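PDB 5OWU: importin subunit beta-1 from Saccharomyces cerevisiae, which carries proteins into the nucleus as the importin beta subunit, working with importin alpha, which binds the classical nuclear localization signal of the cargo. Local coordinates for residues M216-E219 against G220-N223; S277-D280 against K281-S284; L329-L332 against L333-Q336; G399-K402 against V403-T406. All blocks are in the same frame, centred on the assembly; numbering follows the deposited sequence.

Contact 1 of 4, residues M216-E219 against G220-N223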
loop_
_atom_site.group_PDB
_atom_site.type_symbol
_atom_site.label_atom_id
_atom_site.label_comp_id
_atom_site.label_asym_id
_atom_site.label_seq_id
_atom_site.Cartn_x
_atom_site.Cartn_y
_atom_site.Cartn_z
ATOM N N MET A 216 -17.146 13.180 -20.328
ATOM C CA MET A 216 -16.637 12.013 -21.048
ATOM C C MET A 216 -17.762 11.174 -21.643
ATOM O O MET A 216 -17.557 10.494 -22.656
ATOM C CB MET A 216 -15.770 11.164 -20.113
ATOM C CG MET A 216 -14.449 11.819 -19.710
ATOM S SD MET A 216 -13.283 11.945 -21.088
ATOM C CE MET A 216 -13.665 13.568 -21.750
ATOM N N GLU A 217 -18.949 11.210 -21.046
ATOM C CA GLU A 217 -20.083 10.504 -21.625
ATOM C C GLU A 217 -20.649 11.202 -22.855
ATOM O O GLU A 217 -21.551 10.646 -23.490
ATOM C CB GLU A 217 -21.173 10.329 -20.568
ATOM C CG GLU A 217 -20.741 9.449 -19.400
ATOM C CD GLU A 217 -21.763 9.404 -18.281
ATOM O OE1 GLU A 217 -22.693 10.241 -18.281
ATOM O OE2 GLU A 217 -21.630 8.530 -17.399
ATOM N N ARG A 218 -20.148 12.383 -23.215
ATOM C CA ARG A 218 -20.562 13.080 -24.426
ATOM C C ARG A 218 -19.517 12.828 -25.501
ATOM O O ARG A 218 -18.359 13.226 -25.345
ATOM C CB ARG A 218 -20.728 14.580 -24.184
ATOM C CG ARG A 218 -21.804 14.925 -23.176
ATOM C CD ARG A 218 -21.689 16.366 -22.711
ATOM N NE ARG A 218 -22.402 16.570 -21.457
ATOM C CZ ARG A 218 -22.187 17.584 -20.626
ATOM N NH1 ARG A 218 -21.273 18.506 -20.907
ATOM N NH2 ARG A 218 -22.888 17.675 -19.506
ATOM N N GLU A 219 -19.934 12.183 -26.590
ATOM C CA GLU A 219 -18.979 11.726 -27.594
ATOM C C GLU A 219 -18.153 12.880 -28.150
ATOM O O GLU A 219 -16.939 12.750 -28.321
ATOM C CB GLU A 219 -19.709 11.000 -28.731
ATOM C CG GLU A 219 -18.779 10.219 -29.659
ATOM C CD GLU A 219 -19.453 9.781 -30.952
ATOM O OE1 GLU A 219 -20.703 9.766 -31.011
ATOM O OE2 GLU A 219 -18.725 9.460 -31.915
ATOM N N GLY A 220 -18.787 14.015 -28.447
ATOM C CA GLY A 220 -18.056 15.113 -29.062
ATOM C C GLY A 220 -17.007 15.709 -28.141
ATOM O O GLY A 220 -15.875 15.978 -28.559
ATOM N N GLU A 221 -17.367 15.919 -26.871
ATOM C CA GLU A 221 -16.401 16.434 -25.902
ATOM C C GLU A 221 -15.286 15.427 -25.644
ATOM O O GLU A 221 -14.110 15.802 -25.560
ATOM C CB GLU A 221 -17.103 16.783 -24.591
ATOM C CG GLU A 221 -18.208 17.822 -24.711
ATOM C CD GLU A 221 -18.719 18.276 -23.354
ATOM O OE1 GLU A 221 -17.986 18.093 -22.353
ATOM O OE2 GLU A 221 -19.848 18.812 -23.286
ATOM N N ARG A 222 -15.639 14.150 -25.488
ATOM C CA ARG A 222 -14.630 13.111 -25.288
ATOM C C ARG A 222 -13.657 13.068 -26.463
ATOM O O ARG A 222 -12.434 13.017 -26.279
ATOM C CB ARG A 222 -15.326 11.761 -25.097
ATOM C CG ARG A 222 -14.412 10.617 -24.706
ATOM C CD ARG A 222 -15.182 9.311 -24.530
ATOM N NE ARG A 222 -16.025 8.970 -25.682
ATOM C CZ ARG A 222 -17.345 8.766 -25.646
ATOM N NH1 ARG A 222 -18.027 8.849 -24.513
ATOM N NH2 ARG A 222 -17.996 8.461 -26.759
ATOM N N ASN A 223 -14.190 13.087 -27.685
ATOM C CA ASN A 223 -13.347 13.086 -28.874
ATOM C C ASN A 223 -12.397 14.274 -28.863
ATOM O O ASN A 223 -11.189 14.116 -29.070
ATOM C CB ASN A 223 -14.208 13.111 -30.144
ATOM C CG ASN A 223 -14.870 11.771 -30.439
ATOM O OD1 ASN A 223 -14.503 10.746 -29.876
ATOM N ND2 ASN A 223 -15.851 11.779 -31.340
#

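Contact 2 of 4, residues S277-D280 against K281-S284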
loop_
_atom_site.group_PDB
_atom_site.type_symbol
_atom_site.label_atom_id
_atom_site.label_comp_id
_atom_site.label_asym_id
_atom_site.label_seq_id
_atom_site.Cartn_x
_atom_site.Cartn_y
_atom_site.Cartn_z
ATOM N N SER A 277 11.780 4.533 -29.391
ATOM C CA SER A 277 12.578 5.747 -29.342
ATOM C C SER A 277 13.928 5.466 -28.684
ATOM O O SER A 277 13.987 4.787 -27.651
ATOM C CB SER A 277 11.848 6.836 -28.564
ATOM O OG SER A 277 12.709 7.932 -28.300
ATOM N N PRO A 278 15.031 5.980 -29.241
ATOM C CA PRO A 278 16.323 5.858 -28.547
ATOM C C PRO A 278 16.398 6.662 -27.258
ATOM O O PRO A 278 17.381 6.518 -26.521
ATOM C CB PRO A 278 17.331 6.371 -29.585
ATOM C CG PRO A 278 16.544 7.260 -30.477
ATOM C CD PRO A 278 15.156 6.692 -30.525
ATOM N N ASN A 279 15.406 7.499 -26.967
ATOM C CA ASN A 279 15.356 8.251 -25.718
ATOM C C ASN A 279 14.656 7.404 -24.661
ATOM O O ASN A 279 13.488 7.035 -24.835
ATOM C CB ASN A 279 14.619 9.573 -25.917
ATOM C CG ASN A 279 14.625 10.434 -24.674
ATOM O OD1 ASN A 279 14.041 10.072 -23.653
ATOM N ND2 ASN A 279 15.275 11.589 -24.756
ATOM N N ASP A 280 15.361 7.112 -23.562
ATOM C CA ASP A 280 14.826 6.195 -22.558
ATOM C C ASP A 280 13.581 6.755 -21.882
ATOM O O ASP A 280 12.692 5.988 -21.494
ATOM C CB ASP A 280 15.891 5.873 -21.504
ATOM C CG ASP A 280 17.069 5.103 -22.071
ATOM O OD1 ASP A 280 16.967 4.575 -23.196
ATOM O OD2 ASP A 280 18.102 5.019 -21.379
ATOM N N LYS A 281 13.491 8.077 -21.733
ATOM C CA LYS A 281 12.331 8.670 -21.071
ATOM C C LYS A 281 11.070 8.515 -21.924
ATOM O O LYS A 281 10.002 8.141 -21.418
ATOM C CB LYS A 281 12.614 10.145 -20.767
ATOM C CG LYS A 281 11.416 10.971 -20.270
ATOM C CD LYS A 281 11.251 10.898 -18.765
ATOM C CE LYS A 281 10.219 11.909 -18.275
ATOM N NZ LYS A 281 10.684 13.315 -18.463
ATOM N N VAL A 282 11.176 8.804 -23.220
ATOM C CA VAL A 282 10.035 8.654 -24.126
ATOM C C VAL A 282 9.549 7.207 -24.119
ATOM O O VAL A 282 8.368 6.908 -23.847
ATOM C CB VAL A 282 10.426 9.107 -25.544
ATOM C CG1 VAL A 282 9.245 8.983 -26.506
ATOM C CG2 VAL A 282 10.963 10.543 -25.524
ATOM N N ALA A 283 10.469 6.285 -24.424
ATOM C CA ALA A 283 10.131 4.871 -24.415
ATOM C C ALA A 283 9.470 4.492 -23.101
ATOM O O ALA A 283 8.445 3.797 -23.090
ATOM C CB ALA A 283 11.385 4.030 -24.656
ATOM N N SER A 284 10.028 4.966 -21.983
ATOM C CA SER A 284 9.443 4.676 -20.678
ATOM C C SER A 284 7.992 5.124 -20.616
ATOM O O SER A 284 7.143 4.423 -20.047
ATOM C CB SER A 284 10.248 5.358 -19.568
ATOM O OG SER A 284 11.520 4.762 -19.423
#

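Contact 3 of 4, residues L329-L332 against L333-Q336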
loop_
_atom_site.group_PDB
_atom_site.type_symbol
_atom_site.label_atom_id
_atom_site.label_comp_id
_atom_site.label_asym_id
_atom_site.label_seq_id
_atom_site.Cartn_x
_atom_site.Cartn_y
_atom_site.Cartn_z
ATOM N N LEU A 329 9.223 -4.117 -26.274
ATOM C CA LEU A 329 9.575 -4.253 -24.857
ATOM C C LEU A 329 10.868 -5.041 -24.694
ATOM O O LEU A 329 11.828 -4.597 -24.028
ATOM C CB LEU A 329 8.448 -4.961 -24.098
ATOM C CG LEU A 329 7.149 -4.244 -23.758
ATOM C CD1 LEU A 329 6.189 -5.238 -23.106
ATOM C CD2 LEU A 329 7.407 -3.069 -22.833
ATOM N N LEU A 330 10.900 -6.233 -25.295
ATOM C CA LEU A 330 12.087 -7.073 -25.229
ATOM C C LEU A 330 13.322 -6.278 -25.629
ATOM O O LEU A 330 14.351 -6.318 -24.945
ATOM C CB LEU A 330 11.898 -8.303 -26.120
ATOM C CG LEU A 330 10.817 -9.257 -25.603
ATOM C CD1 LEU A 330 10.417 -10.282 -26.661
ATOM C CD2 LEU A 330 11.294 -9.964 -24.338
ATOM N N ASN A 331 13.222 -5.517 -26.722
ATOM C CA ASN A 331 14.350 -4.688 -27.133
ATOM C C ASN A 331 14.733 -3.686 -26.048
ATOM O O ASN A 331 15.914 -3.359 -25.894
ATOM C CB ASN A 331 14.028 -3.957 -28.435
ATOM C CG ASN A 331 15.145 -3.021 -28.864
ATOM O OD1 ASN A 331 16.221 -3.468 -29.266
ATOM N ND2 ASN A 331 14.898 -1.716 -28.773
ATOM N N LEU A 332 13.756 -3.178 -25.293
ATOM C CA LEU A 332 14.087 -2.239 -24.231
ATOM C C LEU A 332 14.852 -2.903 -23.100
ATOM O O LEU A 332 15.533 -2.209 -22.337
ATOM C CB LEU A 332 12.821 -1.584 -23.676
ATOM C CG LEU A 332 12.075 -0.638 -24.617
ATOM C CD1 LEU A 332 10.774 -0.175 -23.967
ATOM C CD2 LEU A 332 12.944 0.558 -25.000
ATOM N N LEU A 333 14.763 -4.228 -22.970
ATOM C CA LEU A 333 15.491 -4.891 -21.888
ATOM C C LEU A 333 17.007 -4.723 -21.975
ATOM O O LEU A 333 17.692 -4.901 -20.957
ATOM C CB LEU A 333 15.153 -6.384 -21.857
ATOM C CG LEU A 333 13.694 -6.731 -21.553
ATOM C CD1 LEU A 333 13.494 -8.232 -21.607
ATOM C CD2 LEU A 333 13.280 -6.187 -20.190
ATOM N N THR A 334 17.561 -4.394 -23.145
ATOM C CA THR A 334 19.009 -4.283 -23.293
ATOM C C THR A 334 19.530 -2.881 -22.993
ATOM O O THR A 334 20.669 -2.563 -23.354
ATOM C CB THR A 334 19.446 -4.697 -24.700
ATOM O OG1 THR A 334 18.819 -3.849 -25.671
ATOM C CG2 THR A 334 19.084 -6.146 -24.963
ATOM N N ARG A 335 18.733 -2.043 -22.339
ATOM C CA ARG A 335 19.159 -0.707 -21.940
ATOM C C ARG A 335 19.422 -0.634 -20.436
ATOM O O ARG A 335 19.068 0.341 -19.774
ATOM C CB ARG A 335 18.122 0.331 -22.364
ATOM C CG ARG A 335 17.863 0.358 -23.857
ATOM C CD ARG A 335 16.931 1.499 -24.232
ATOM N NE ARG A 335 16.487 1.432 -25.625
ATOM C CZ ARG A 335 15.773 2.378 -26.228
ATOM N NH1 ARG A 335 15.417 3.475 -25.567
ATOM N NH2 ARG A 335 15.406 2.229 -27.489
ATOM N N GLN A 336 20.056 -1.667 -19.881
ATOM C CA GLN A 336 20.466 -1.624 -18.486
ATOM C C GLN A 336 21.588 -0.597 -18.299
ATOM O O GLN A 336 22.092 0.000 -19.252
ATOM C CB GLN A 336 20.942 -2.998 -18.013
ATOM C CG GLN A 336 20.119 -4.192 -18.508
ATOM C CD GLN A 336 20.664 -4.787 -19.796
ATOM O OE1 GLN A 336 21.129 -4.064 -20.677
ATOM N NE2 GLN A 336 20.609 -6.111 -19.911
#

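Contact 4 of 4, residues G399-K402 against V403-T406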
loop_
_atom_site.group_PDB
_atom_site.type_symbol
_atom_site.label_atom_id
_atom_site.label_comp_id
_atom_site.label_asym_id
_atom_site.label_seq_id
_atom_site.Cartn_x
_atom_site.Cartn_y
_atom_site.Cartn_z
ATOM N N GLY A 399 1.754 -16.782 -15.661
ATOM C CA GLY A 399 0.784 -16.477 -16.687
ATOM C C GLY A 399 0.434 -17.673 -17.553
ATOM O O GLY A 399 -0.710 -18.136 -17.572
ATOM N N PRO A 400 1.405 -18.184 -18.308
ATOM C CA PRO A 400 1.133 -19.339 -19.179
ATOM C C PRO A 400 0.742 -20.570 -18.374
ATOM O O PRO A 400 0.921 -20.639 -17.158
ATOM C CB PRO A 400 2.458 -19.546 -19.924
ATOM C CG PRO A 400 3.162 -18.227 -19.841
ATOM C CD PRO A 400 2.767 -17.655 -18.505
ATOM N N ASP A 401 0.206 -21.571 -19.073
ATOM C CA ASP A 401 -0.267 -22.759 -18.379
ATOM C C ASP A 401 0.908 -23.662 -17.979
ATOM O O ASP A 401 2.072 -23.421 -18.318
ATOM C CB ASP A 401 -1.310 -23.510 -19.228
ATOM C CG ASP A 401 -0.729 -24.173 -20.480
ATOM O OD1 ASP A 401 0.411 -24.673 -20.440
ATOM O OD2 ASP A 401 -1.453 -24.228 -21.505
ATOM N N LYS A 402 0.581 -24.708 -17.217
ATOM C CA LYS A 402 1.605 -25.582 -16.653
ATOM C C LYS A 402 2.326 -26.379 -17.738
ATOM O O LYS A 402 3.541 -26.581 -17.661
ATOM C CB LYS A 402 0.965 -26.521 -15.631
ATOM C CG LYS A 402 1.934 -27.410 -14.879
ATOM C CD LYS A 402 1.217 -28.213 -13.794
ATOM C CE LYS A 402 2.190 -29.098 -13.020
ATOM N NZ LYS A 402 1.563 -29.745 -11.826
ATOM N N VAL A 403 1.594 -26.846 -18.746
ATOM C CA VAL A 403 2.195 -27.663 -19.802
ATOM C C VAL A 403 3.302 -26.889 -20.509
ATOM O O VAL A 403 4.436 -27.368 -20.637
ATOM C CB VAL A 403 1.107 -28.140 -20.782
ATOM C CG1 VAL A 403 1.711 -28.729 -22.048
ATOM C CG2 VAL A 403 0.242 -29.185 -20.109
ATOM N N GLN A 404 2.993 -25.668 -20.955
ATOM C CA GLN A 404 3.969 -24.855 -21.678
ATOM C C GLN A 404 5.167 -24.514 -20.796
ATOM O O GLN A 404 6.328 -24.706 -21.190
ATOM C CB GLN A 404 3.303 -23.573 -22.181
ATOM C CG GLN A 404 2.084 -23.795 -23.087
ATOM C CD GLN A 404 2.462 -24.247 -24.492
ATOM O OE1 GLN A 404 3.552 -23.948 -24.985
ATOM N NE2 GLN A 404 1.552 -24.965 -25.148
ATOM N N ARG A 405 4.902 -23.979 -19.604
ATOM C CA ARG A 405 5.991 -23.599 -18.712
ATOM C C ARG A 405 6.897 -24.790 -18.426
ATOM O O ARG A 405 8.117 -24.698 -18.550
ATOM C CB ARG A 405 5.430 -23.015 -17.415
ATOM C CG ARG A 405 5.072 -21.537 -17.503
ATOM C CD ARG A 405 4.432 -21.030 -16.214
ATOM N NE ARG A 405 3.258 -21.816 -15.854
ATOM C CZ ARG A 405 2.601 -21.703 -14.709
ATOM N NH1 ARG A 405 3.003 -20.832 -13.796
ATOM N NH2 ARG A 405 1.540 -22.468 -14.479
ATOM N N THR A 406 6.311 -25.925 -18.048
ATOM C CA THR A 406 7.110 -27.106 -17.734
ATOM C C THR A 406 7.969 -27.516 -18.921
ATOM O O THR A 406 9.153 -27.859 -18.759
ATOM C CB THR A 406 6.190 -28.256 -17.314
ATOM O OG1 THR A 406 5.444 -27.867 -16.155
ATOM C CG2 THR A 406 6.993 -29.516 -17.001
#

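Contact 1 of 4, residues M216-E219 against G220-N223
Arg-222 folds its side chain back over the start of its own helix, 219-233, crossing the bent Met-216 chain and the base of Glu-219. The methyl CE of Met-216 reaches 3.7 Å from CA of Arg-222, while SD of Met-216 lies against the CG methylene of Arg-222. CG of Arg-222 is set opposite its backbone N and the chain then kinks at chi3 (52°), which brings one guanidinium face over CA of Glu-219, towards the rim of the group. NH1 of Arg-222 donates to the carbonyl O of Met-216 at 2.5 Å, a short, bent bond in the carbonyl plane but tilted from the guanidinium plane. Arg-222 N donates to Arg-218 O at 2.9 Å in the first helical turn of HEAT 6, with Arg-218 at the N-cap position. The Arg-218 side chain runs alongside Glu-221, and NH1 of Arg-218 meets the syn side of Glu-221 OE2 at 2.8 Å in a salt bridge in which the guanidinium and carboxylate planes stand 75° apart. Glu-221 OE1 is held by Asn-215 and its OE2 also accepts from the backbone of another protein's chain, whereas Arg-222 NE and Asn-223 OD1 both bond to the hydroxyl of Tyr-262. A leucine in place of Arg-222 would probably leave the Met-216 carbonyl and the Tyr-262 hydroxyl without this partner. Backbone and charged side chains thus tie the preceding loop to the helix start, and the Glu-221 carboxylate, bonded by Arg-218, Asn-215 and the other protein's backbone, would probably stay ionised.

Contact 2 of 4, residues S277-D280 against K281-S284
An N-cap opens helix 280-306, in the loop that joins it to helix 260-274 within HEAT 7, and Asn-279 supplies the capping group. OD1 of Asn-279 accepts from Val-282 N at 3.2 Å, with the donor tilted 32° out of the amide plane, and more weakly from Lys-281 N at 2.8 Å. With CG of Asn-279 opposite its backbone N (chi1 -176°), the side chain crosses that of Val-282 at about a right angle, CG2 of Val-282 lying 3.6 Å from OD1 of Asn-279. Just ahead, Ser-277 forms an ST turn: its OG accepts from Asn-279 N at 3.0 Å and also rests 3.8 Å from CB of Val-282. The next residue after the cap, Asp-280, has its carbonyl O gripped twice from a turn further on, by Ser-284 N and by Ser-284 OG at 2.7 Å, from opposite faces of its plane. The Asp-280 carboxylate turns elsewhere, to a salt bridge with Arg-335. Replacing Asn-279 with an alanine would remove OD1 and is likely to leave the amides of Lys-281 and Val-282 without their capping acceptor. Because the first amides of a helix have no carbonyl a turn earlier to bind, the side-chain oxygen of Asn-279 does that work here, and a second donor at Asp-280 O ties the Ser-284 hydroxyl to the backbone.

Contact 3 of 4, residues L329-L332 against L333-Q336
A chi1 of 60° places OG1 of Thr-334 between its own backbone N and carbonyl carbon, so that it points back at Asn-331 O, to which it donates at 3.0 Å; in Arg-335, CG opposite the carbonyl carbon and an extended chain carry the guanidinium over Leu-332. Both follow the end of helix 317-332 in HEAT 8, where the chain leaves through a type I beta turn from Leu-332 to Arg-335. The turn closes with Arg-335 N donating to Leu-332 O at 3.2 Å, from well above the carbonyl plane. Asn-331 O also receives a weak bond from Thr-334 N, and Leu-333 N bonds to Leu-330 O at 2.9 Å. On the buried side Leu-330 and Leu-333 lie side by side, pointing the same way, with CD2 of Leu-330 and CD1 of Leu-333 3.9 Å apart; helix 383-395 covers them through Ala-392. Leu-332 packs against Ala-283 of helix 280-306 and Ala-351 of helix 347-362. NH1 of Arg-335 bonds to Ser-277 O. A methyl covers one flat side of the guanidinium: CD2 of Leu-332 sits over the centre of that face, 3.6 Å from CZ of Arg-335.

Contact 4 of 4, residues G399-K402 against V403-T406
Over one face of the Arg-405 guanidinium stands the carbonyl O of Pro-400, while Asp-401 O and Lys-402 N lie at its edge, near its plane. The group lies folded back on the N-cap of helix 402-418, the start of HEAT 10, where Asp-401 occupies the capping position. NE of Arg-405 donates to Asp-401 O at 3.2 Å in a fairly straight bond (163°) that meets the oxygen from high above its carbonyl plane. The helical donor Arg-405 N reaches the same oxygen from the other face, so one carbonyl accepts from both the backbone N and the side-chain NE of Arg-405. A bend at chi3 (-56°) is what returns NE to the helix start. Pro-400 O, although 2.9 Å from Arg-405 NE, sits over the face at a poor angle and makes no hydrogen bond; it may still ease the positive charge electrostatically. The Pro-400 ring also touches this arginine, CB of Pro-400 lying 4.1 Å from CG of Arg-405. Asp-401 performs the capping itself: its OD1 accepts from Gln-404 N at 2.8 Å, almost perfectly straight and nearly along its own C-O bond, and the CG methylene of Gln-404 crosses beside it. OD2 of Asp-401 ties the cap to Asn-364 in the loop before helix 367-377, and Arg-405 NH1 ties the first turn to Met-397 O in the loop after helix 383-395. Thr-406 N and OG1 approach Lys-402 O from opposite faces, the hydroxyl at 2.7 Å, and OG1 of Thr-406 also lies 3.8 Å from CG of Lys-402.

How the contacts relate
All four contacts sit at helix ends in the HEAT solenoid: contacts 1, 2 and 4 at starts, contact 3 at an exit. Only contacts 2 and 3 touch, their centres 11 Å apart, so HEAT 7 and HEAT 8 meet there. Arg-335 NH1 of 333-336 probably donates to Ser-277 O at 2.8 Å and bridges Asp-280 OD1 at 3.0 Å, while Ala-283 CB packs on Leu-332 CD2. An arginine in the loop after helix 317-332 thus reaches back to the loop and first residue of helix 280-306 in the preceding repeat. Contact 4 lies about 12 Å from contact 3 between nearest atoms, and contact 1, which meets another protein's chain, about 21 Å from contact 2, again between nearest atoms.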